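Local coordinates for protein aldehyde dehydrogenase (Burkholderia vietnamiensis, PDB 5KF0) that probably oxidises aldehydes to carboxylic acids with a nicotinamide cofactor, and binds NADPH, at residues Gly260-Leu274 and Gly295-Leu309. Numbering follows the deposited sequence. Where two conformers were deposited one is given.
Sequences GNAAAIVDADQFEQL and GVQRILVHASLYDTL
Asn261 O is gripped side-on by Arg298, whose NE lies 2.9 Å and NH2 3.2 Å from this single oxygen; both are hydrogen bonds, with the oxygen in the guanidinium plane, and the NE bond is the straighter. A bend at chi3 (-73°) turns the guanidinium back toward residue 261. One face of the group then meets Ala263 CB, and the Asn261 amide lies against the other with its plane tilted by just 16°; the 3.4 Å between Asn261 ND2 and Arg298 NE separates two donors and is packing, not a bond. The flanking groups are anchored separately, Arg298 NH1 on Arg407 O, Asn261 OD1 on Ser411 and ND2 on Tyr384 O. Next along the chain, Ala262 O accepts from both Gln297 N and Arg298 N, opening a parallel pairing of strands 263-266 and 298-302. Their directions differ by 12°, and Val266 N to Leu300 O, at 2.7 Å, is the shortest of its backbone bonds.

At the C-terminal ends of the strands, Ala268 CB stands 3.5 Å from the His302 ring centroid, a CH-pi contact over the face. Thr308 CG2 packs 3.8 Å from Leu274 CD1, while Leu309 CD1 meets Val266 CG1 tip to tip and also touches Leu274 CD2 at 3.9 Å.

Helix 274-286 connects the two strands in a beta-alpha-beta unit, packing on Ala264, Val266 and Ile299; helix 401-409 lies on the other face, against Ala263, Ile265 and Leu300. Strands 416-420 and 392-398 pair in parallel with 263-266 and 298-302 respectively, within a larger mixed sheet.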
ATOM      1  N   GLY A 260     -18.045  19.817  17.328  1.00 11.65           N
ATOM      2  CA  GLY A 260     -16.991  20.793  17.579  1.00 10.23           C
ATOM      3  C   GLY A 260     -17.470  22.195  17.256  1.00 11.39           C
ATOM      4  O   GLY A 260     -18.634  22.416  16.906  1.00 12.67           O
ATOM      5  N   ASN A 261     -16.550  23.153  17.389  1.00 12.42           N
ATOM      6  CA  ASN A 261     -16.818  24.562  17.092  1.00 11.83           C
ATOM      7  C   ASN A 261     -15.856  25.014  15.991  1.00 11.71           C
ATOM      8  O   ASN A 261     -14.953  25.825  16.229  1.00 12.66           O
ATOM      9  CB  ASN A 261     -16.692  25.445  18.377  1.00 11.41           C
ATOM     10  CG  ASN A 261     -15.314  25.361  19.024  1.00 11.72           C
ATOM     11  OD1 ASN A 261     -14.529  24.438  18.763  1.00 12.87           O
ATOM     12  ND2 ASN A 261     -15.007  26.349  19.864  1.00 12.20           N
ATOM     13  N   ALA A 262     -16.077  24.511  14.775  1.00 11.40           N
ATOM     14  CA  ALA A 262     -15.066  24.595  13.725  1.00 11.95           C
ATOM     15  C   ALA A 262     -14.752  26.035  13.333  1.00 13.70           C
ATOM     16  O   ALA A 262     -15.636  26.896  13.281  1.00 12.64           O
ATOM     17  CB  ALA A 262     -15.522  23.807  12.492  1.00 11.44           C
ATOM     18  N   ALA A 263     -13.473  26.280  13.039  1.00 10.78           N
ATOM     19  CA  ALA A 263     -12.966  27.595  12.670  1.00 13.49           C
ATOM     20  C   ALA A 263     -12.496  27.634  11.217  1.00 14.10           C
ATOM     21  O   ALA A 263     -11.988  26.641  10.677  1.00 11.53           O
ATOM     22  CB  ALA A 263     -11.793  28.007  13.573  1.00 12.68           C
ATOM     23  N   ALA A 264     -12.624  28.816  10.609  1.00 10.70           N
ATOM     24  CA  ALA A 264     -12.017  29.109   9.315  1.00 12.91           C
ATOM     25  C   ALA A 264     -11.100  30.314   9.460  1.00 10.63           C
ATOM     26  O   ALA A 264     -11.495  31.324  10.056  1.00 13.83           O
ATOM     27  CB  ALA A 264     -13.082  29.404   8.255  1.00 13.08           C
ATOM     28  N   ILE A 265      -9.883  30.209   8.922  1.00 10.45           N
ATOM     29  CA  ILE A 265      -8.914  31.306   8.907  1.00 11.79           C
ATOM     30  C   ILE A 265      -8.889  31.916   7.515  1.00 12.48           C
ATOM     31  O   ILE A 265      -8.811  31.185   6.518  1.00 13.55           O
ATOM     32  CB  ILE A 265      -7.508  30.807   9.283  1.00  9.85           C
ATOM     33  CG1 ILE A 265      -7.475  30.352  10.741  1.00 13.70           C
ATOM     34  CG2 ILE A 265      -6.464  31.908   9.028  1.00 13.02           C
ATOM     35  CD1 ILE A 265      -6.190  29.613  11.108  1.00 13.42           C
ATOM     36  N   VAL A 266      -8.934  33.250   7.442  1.00 11.92           N
ATOM     37  CA  VAL A 266      -8.779  33.987   6.187  1.00 10.88           C
ATOM     38  C   VAL A 266      -7.442  34.719   6.250  1.00 14.40           C
ATOM     39  O   VAL A 266      -7.277  35.665   7.031  1.00 14.06           O
ATOM     40  CB  VAL A 266      -9.932  34.969   5.948  1.00 11.02           C
ATOM     41  CG1 VAL A 266      -9.731  35.698   4.613  1.00 14.93           C
ATOM     42  CG2 VAL A 266     -11.285  34.231   5.990  1.00 14.37           C
ATOM     43  N   ASP A 267      -6.489  34.292   5.423  1.00 13.86           N
ATOM     44  CA  ASP A 267      -5.127  34.813   5.447  1.00 12.44           C
ATOM     45  C   ASP A 267      -5.038  36.165   4.736  1.00 15.09           C
ATOM     46  O   ASP A 267      -5.960  36.609   4.043  1.00 15.38           O
ATOM     47  CB  ASP A 267      -4.177  33.799   4.790  1.00 13.22           C
ATOM     48  CG  ASP A 267      -2.743  33.902   5.282  1.00 16.39           C
ATOM     49  OD1 ASP A 267      -1.934  33.044   4.857  1.00 16.37           O
ATOM     50  OD2 ASP A 267      -2.407  34.814   6.074  1.00 15.84           O
ATOM     51  N   ALA A 268      -3.880  36.807   4.905  1.00 14.61           N
ATOM     52  CA  ALA A 268      -3.647  38.158   4.407  1.00 16.09           C
ATOM     53  C   ALA A 268      -3.617  38.251   2.884  1.00 17.63           C
ATOM     54  O   ALA A 268      -3.726  39.363   2.351  1.00 19.20           O
ATOM     55  CB  ALA A 268      -2.330  38.683   4.991  1.00 15.16           C
ATOM     56  N   ASP A 269      -3.482  37.124   2.176  1.00 15.78           N
ATOM     57  CA  ASP A 269      -3.304  37.113   0.727  1.00 16.27           C
ATOM     58  C   ASP A 269      -4.611  36.909  -0.040  1.00 18.05           C
ATOM     59  O   ASP A 269      -4.577  36.638  -1.246  1.00 19.04           O
ATOM     60  CB  ASP A 269      -2.285  36.032   0.326  1.00 17.18           C
ATOM     61  CG  ASP A 269      -2.697  34.622   0.755  1.00 19.20           C
ATOM     62  OD1 ASP A 269      -3.785  34.444   1.341  1.00 15.65           O
ATOM     63  OD2 ASP A 269      -1.910  33.678   0.508  1.00 16.38           O
ATOM     64  N   GLN A 270      -5.756  37.070   0.616  1.00 15.46           N
ATOM     65  CA  GLN A 270      -7.039  36.676   0.046  1.00 14.59           C
ATOM     66  C   GLN A 270      -7.842  37.831  -0.555  1.00 15.39           C
ATOM     67  O   GLN A 270      -8.996  37.617  -0.940  1.00 17.01           O
ATOM     68  CB  GLN A 270      -7.877  35.966   1.114  1.00 13.35           C
ATOM     69  CG  GLN A 270      -7.277  34.626   1.541  1.00 14.12           C
ATOM     70  CD  GLN A 270      -7.277  33.646   0.395  1.00 15.00           C
ATOM     71  OE1 GLN A 270      -8.340  33.241  -0.080  1.00 16.24           O
ATOM     72  NE2 GLN A 270      -6.083  33.275  -0.078  1.00 15.22           N
ATOM     73  N   PHE A 271      -7.274  39.036  -0.665  1.00 16.80           N
ATOM     74  CA  PHE A 271      -8.099  40.174  -1.088  1.00 18.43           C
ATOM     75  C   PHE A 271      -8.773  39.928  -2.437  1.00 20.06           C
ATOM     76  O   PHE A 271      -9.964  40.225  -2.610  1.00 20.79           O
ATOM     77  CB  PHE A 271      -7.278  41.461  -1.155  1.00 19.19           C
ATOM     78  CG  PHE A 271      -8.099  42.662  -1.554  1.00 23.31           C
ATOM     79  CD1 PHE A 271      -8.855  43.339  -0.610  1.00 28.36           C
ATOM     80  CD2 PHE A 271      -8.143  43.085  -2.874  1.00 29.23           C
ATOM     81  CE1 PHE A 271      -9.630  44.432  -0.970  1.00 30.56           C
ATOM     82  CE2 PHE A 271      -8.916  44.176  -3.241  1.00 29.41           C
ATOM     83  CZ  PHE A 271      -9.658  44.850  -2.285  1.00 32.76           C
ATOM     84  N   GLU A 272      -8.038  39.373  -3.401  1.00 17.75           N
ATOM     85  CA  GLU A 272      -8.579  39.216  -4.746  1.00 22.18           C
ATOM     86  C   GLU A 272      -9.675  38.158  -4.847  1.00 23.93           C
ATOM     87  O   GLU A 272     -10.373  38.116  -5.863  1.00 26.08           O
ATOM     88  CB  GLU A 272      -7.456  38.885  -5.731  1.00 26.67           C
ATOM     89  CG  GLU A 272      -6.455  40.016  -5.906  1.00 38.07           C
ATOM     90  CD  GLU A 272      -7.084  41.254  -6.512  1.00 57.63           C
ATOM     91  OE1 GLU A 272      -7.866  41.112  -7.478  1.00 63.58           O
ATOM     92  OE2 GLU A 272      -6.809  42.367  -6.014  1.00 63.44           O
ATOM     93  N   GLN A 273      -9.846  37.285  -3.859  1.00 17.62           N
ATOM     94  CA  GLN A 273     -10.950  36.333  -3.947  1.00 18.91           C
ATOM     95  C   GLN A 273     -11.869  36.425  -2.736  1.00 16.45           C
ATOM     96  O   GLN A 273     -12.455  35.435  -2.298  1.00 15.96           O
ATOM     97  CB  GLN A 273     -10.449  34.904  -4.164  1.00 27.67           C
ATOM     98  CG  GLN A 273      -9.557  34.303  -3.097  1.00 24.37           C
ATOM     99  CD  GLN A 273      -9.406  32.788  -3.292  1.00 36.11           C
ATOM    100  OE1 GLN A 273      -9.636  32.276  -4.394  1.00 34.44           O
ATOM    101  NE2 GLN A 273      -9.045  32.062  -2.221  1.00 25.14           N
ATOM    102  N   LEU A 274     -12.056  37.644  -2.216  1.00 16.66           N
ATOM    103  CA  LEU A 274     -12.907  37.813  -1.041  1.00 18.11           C
ATOM    104  C   LEU A 274     -14.348  37.391  -1.307  1.00 17.34           C
ATOM    105  O   LEU A 274     -15.010  36.857  -0.414  1.00 17.03           O
ATOM    106  CB  LEU A 274     -12.859  39.262  -0.548  1.00 21.50           C
ATOM    107  CG  LEU A 274     -11.704  39.570   0.407  1.00 20.29           C
ATOM    108  CD1 LEU A 274     -11.812  41.008   0.921  1.00 26.58           C
ATOM    109  CD2 LEU A 274     -11.646  38.572   1.565  1.00 22.03           C
ATOM    110  N   GLY A 295     -19.964  22.670  10.733  1.00 10.09           N
ATOM    111  CA  GLY A 295     -20.400  24.019  10.416  1.00 12.91           C
ATOM    112  C   GLY A 295     -19.395  25.049  10.908  1.00 13.03           C
ATOM    113  O   GLY A 295     -18.738  24.873  11.940  1.00 12.85           O
ATOM    114  N   VAL A 296     -19.246  26.122  10.135  1.00 11.02           N
ATOM    115  CA  VAL A 296     -18.348  27.203  10.534  1.00 11.54           C
ATOM    116  C   VAL A 296     -18.968  27.966  11.693  1.00 12.24           C
ATOM    117  O   VAL A 296     -20.024  28.592  11.552  1.00 15.12           O
ATOM    118  CB  VAL A 296     -18.054  28.133   9.353  1.00 10.05           C
ATOM    119  CG1 VAL A 296     -17.309  29.402   9.828  1.00 13.85           C
ATOM    120  CG2 VAL A 296     -17.250  27.376   8.276  1.00 10.51           C
ATOM    121  N   GLN A 297     -18.288  27.953  12.839  1.00 11.44           N
ATOM    122  CA  GLN A 297     -18.721  28.700  14.009  1.00 14.43           C
ATOM    123  C   GLN A 297     -17.839  29.899  14.310  1.00 15.05           C
ATOM    124  O   GLN A 297     -18.334  30.901  14.823  1.00 14.55           O
ATOM    125  CB  GLN A 297     -18.764  27.780  15.237  1.00 13.67           C
ATOM    126  CG  GLN A 297     -19.404  28.399  16.497  1.00 10.68           C
ATOM    127  CD  GLN A 297     -19.580  27.358  17.599  1.00 12.04           C
ATOM    128  OE1 GLN A 297     -19.883  26.195  17.325  1.00 14.01           O
ATOM    129  NE2 GLN A 297     -19.408  27.776  18.845  1.00 13.38           N
ATOM    130  N   ARG A 298     -16.548  29.827  13.979  1.00 10.44           N
ATOM    131  CA  ARG A 298     -15.589  30.877  14.297  1.00 11.61           C
ATOM    132  C   ARG A 298     -14.854  31.251  13.023  1.00 10.95           C
ATOM    133  O   ARG A 298     -14.416  30.373  12.276  1.00 12.91           O
ATOM    134  CB  ARG A 298     -14.592  30.410  15.367  1.00 12.68           C
ATOM    135  CG  ARG A 298     -15.250  29.982  16.675  1.00 15.93           C
ATOM    136  CD  ARG A 298     -14.206  29.521  17.698  1.00 13.11           C
ATOM    137  NE  ARG A 298     -13.648  28.211  17.351  1.00 12.58           N
ATOM    138  CZ  ARG A 298     -12.392  27.841  17.574  1.00 13.51           C
ATOM    139  NH1 ARG A 298     -11.521  28.694  18.125  1.00 13.56           N
ATOM    140  NH2 ARG A 298     -12.000  26.619  17.215  1.00 14.12           N
ATOM    141  N   ILE A 299     -14.725  32.551  12.775  1.00 13.03           N
ATOM    142  CA  ILE A 299     -14.104  33.055  11.557  1.00 11.05           C
ATOM    143  C   ILE A 299     -12.992  34.012  11.968  1.00 11.73           C
ATOM    144  O   ILE A 299     -13.265  35.073  12.539  1.00 14.50           O
ATOM    145  CB  ILE A 299     -15.124  33.761  10.651  1.00 11.80           C
ATOM    146  CG1 ILE A 299     -16.259  32.798  10.259  1.00 13.63           C
ATOM    147  CG2 ILE A 299     -14.430  34.322   9.417  1.00 16.68           C
ATOM    148  CD1 ILE A 299     -17.433  33.516   9.588  1.00 14.01           C
ATOM    149  N   LEU A 300     -11.745  33.648  11.672  1.00 12.75           N
ATOM    150  CA  LEU A 300     -10.576  34.444  12.044  1.00 15.21           C
ATOM    151  C   LEU A 300     -10.008  35.081  10.783  1.00 12.91           C
ATOM    152  O   LEU A 300      -9.604  34.368   9.858  1.00 14.67           O
ATOM    153  CB  LEU A 300      -9.525  33.568  12.734  1.00 13.57           C
ATOM    154  CG  LEU A 300      -9.960  32.919  14.050  1.00 18.11           C
ATOM    155  CD1 LEU A 300     -10.584  31.521  13.816  1.00 24.76           C
ATOM    156  CD2 LEU A 300      -8.798  32.825  15.011  1.00 31.77           C
ATOM    157  N   VAL A 301      -9.980  36.414  10.744  1.00 13.21           N
ATOM    158  CA  VAL A 301      -9.671  37.150   9.521  1.00 13.92           C
ATOM    159  C   VAL A 301      -8.475  38.067   9.748  1.00 12.97           C
ATOM    160  O   VAL A 301      -8.429  38.809  10.741  1.00 14.66           O
ATOM    161  CB  VAL A 301     -10.888  37.956   9.048  1.00 13.71           C
ATOM    162  CG1 VAL A 301     -10.571  38.701   7.791  1.00 16.04           C
ATOM    163  CG2 VAL A 301     -12.091  37.019   8.858  1.00 14.37           C
ATOM    164  N   HIS A 302      -7.524  38.042   8.811  1.00 13.63           N
ATOM    165  CA  HIS A 302      -6.353  38.903   8.943  1.00 12.49           C
ATOM    166  C   HIS A 302      -6.773  40.366   8.993  1.00 14.89           C
ATOM    167  O   HIS A 302      -7.642  40.810   8.239  1.00 15.11           O
ATOM    168  CB  HIS A 302      -5.370  38.693   7.791  1.00 13.97           C
ATOM    169  CG  HIS A 302      -4.041  39.346   8.032  1.00 15.37           C
ATOM    170  ND1 HIS A 302      -3.731  40.608   7.575  1.00 15.49           N
ATOM    171  CD2 HIS A 302      -2.955  38.915   8.715  1.00 15.72           C
ATOM    172  CE1 HIS A 302      -2.505  40.923   7.957  1.00 17.18           C
ATOM    173  NE2 HIS A 302      -2.011  39.910   8.647  1.00 17.88           N
ATOM    174  N   ALA A 303      -6.125  41.127   9.877  1.00 16.65           N
ATOM    175  CA  ALA A 303      -6.561  42.496  10.130  1.00 17.14           C
ATOM    176  C   ALA A 303      -6.534  43.359   8.874  1.00 18.79           C
ATOM    177  O   ALA A 303      -7.332  44.295   8.753  1.00 20.37           O
ATOM    178  CB  ALA A 303      -5.696  43.108  11.224  1.00 19.94           C
ATOM    179  N   SER A 304      -5.649  43.053   7.919  1.00 17.88           N
ATOM    180  CA  SER A 304      -5.540  43.878   6.715  1.00 18.46           C
ATOM    181  C   SER A 304      -6.804  43.831   5.862  1.00 20.44           C
ATOM    182  O   SER A 304      -7.093  44.790   5.136  1.00 22.34           O
ATOM    183  CB  SER A 304      -4.331  43.445   5.885  1.00 19.14           C
ATOM    184  OG  SER A 304      -4.507  42.126   5.388  1.00 19.27           O
ATOM    185  N   LEU A 305      -7.566  42.742   5.929  1.00 18.06           N
ATOM    186  CA  LEU A 305      -8.768  42.484   5.143  0.62 18.44           C
ATOM    187  C   LEU A 305     -10.044  42.511   5.973  1.00 18.61           C
ATOM    188  O   LEU A 305     -11.131  42.316   5.414  1.00 17.40           O
ATOM    189  CB  LEU A 305      -8.666  41.108   4.471  0.62 20.13           C
ATOM    190  CG  LEU A 305      -7.433  40.819   3.626  0.62 19.57           C
ATOM    191  CD1 LEU A 305      -7.522  39.410   3.019  0.62 17.79           C
ATOM    192  CD2 LEU A 305      -7.323  41.874   2.553  0.62 22.21           C
ATOM    193  N   TYR A 306      -9.935  42.676   7.292  1.00 18.12           N
ATOM    194  CA  TYR A 306     -11.066  42.465   8.190  1.00 19.20           C
ATOM    195  C   TYR A 306     -12.266  43.338   7.827  1.00 19.45           C
ATOM    196  O   TYR A 306     -13.396  42.843   7.733  1.00 21.67           O
ATOM    197  CB  TYR A 306     -10.627  42.718   9.631  1.00 20.64           C
ATOM    198  CG  TYR A 306     -11.687  42.412  10.669  1.00 20.20           C
ATOM    199  CD1 TYR A 306     -11.751  41.164  11.283  1.00 19.21           C
ATOM    200  CD2 TYR A 306     -12.619  43.378  11.043  1.00 21.06           C
ATOM    201  CE1 TYR A 306     -12.707  40.884  12.235  1.00 19.43           C
ATOM    202  CE2 TYR A 306     -13.583  43.102  11.987  1.00 22.46           C
ATOM    203  CZ  TYR A 306     -13.623  41.856  12.580  1.00 21.39           C
ATOM    204  OH  TYR A 306     -14.586  41.586  13.526  1.00 20.71           O
ATOM    205  N   ASP A 307     -12.051  44.644   7.640  1.00 18.12           N
ATOM    206  CA  ASP A 307     -13.189  45.538   7.425  1.00 19.19           C
ATOM    207  C   ASP A 307     -13.899  45.238   6.111  1.00 21.38           C
ATOM    208  O   ASP A 307     -15.135  45.264   6.048  1.00 20.00           O
ATOM    209  CB  ASP A 307     -12.741  46.996   7.457  1.00 18.68           C
ATOM    210  CG  ASP A 307     -12.351  47.455   8.839  1.00 29.22           C
ATOM    211  OD1 ASP A 307     -12.630  46.735   9.815  1.00 28.44           O
ATOM    212  OD2 ASP A 307     -11.773  48.555   8.949  1.00 30.86           O
ATOM    213  N   THR A 308     -13.142  44.956   5.047  1.00 18.14           N
ATOM    214  CA  THR A 308     -13.785  44.667   3.767  1.00 23.17           C
ATOM    215  C   THR A 308     -14.516  43.329   3.806  1.00 18.04           C
ATOM    216  O   THR A 308     -15.652  43.219   3.322  1.00 18.77           O
ATOM    217  CB  THR A 308     -12.755  44.686   2.643  1.00 29.58           C
ATOM    218  OG1 THR A 308     -12.138  45.977   2.603  1.00 36.10           O
ATOM    219  CG2 THR A 308     -13.431  44.421   1.312  1.00 31.13           C
ATOM    220  N   LEU A 309     -13.881  42.301   4.365  1.00 16.43           N
ATOM    221  CA  LEU A 309     -14.567  41.020   4.505  1.00 15.08           C
ATOM    222  C   LEU A 309     -15.817  41.168   5.363  1.00 18.93           C
ATOM    223  O   LEU A 309     -16.868  40.605   5.040  1.00 18.11           O
ATOM    224  CB  LEU A 309     -13.627  39.970   5.100  1.00 16.65           C
ATOM    225  CG  LEU A 309     -14.210  38.559   5.200  1.00 16.76           C
ATOM    226  CD1 LEU A 309     -13.126  37.502   4.990  1.00 18.24           C
ATOM    227  CD2 LEU A 309     -14.891  38.328   6.545  1.00 18.50           C
TER
HETATM  228  O   HOH W   1     -18.396  22.992  13.902  1.00 11.87           O
HETATM  229  O   HOH W   2     -12.880  23.428  16.646  1.00 14.25           O
HETATM  230  O   HOH W   3      -3.180  41.944   3.212  1.00 29.76           O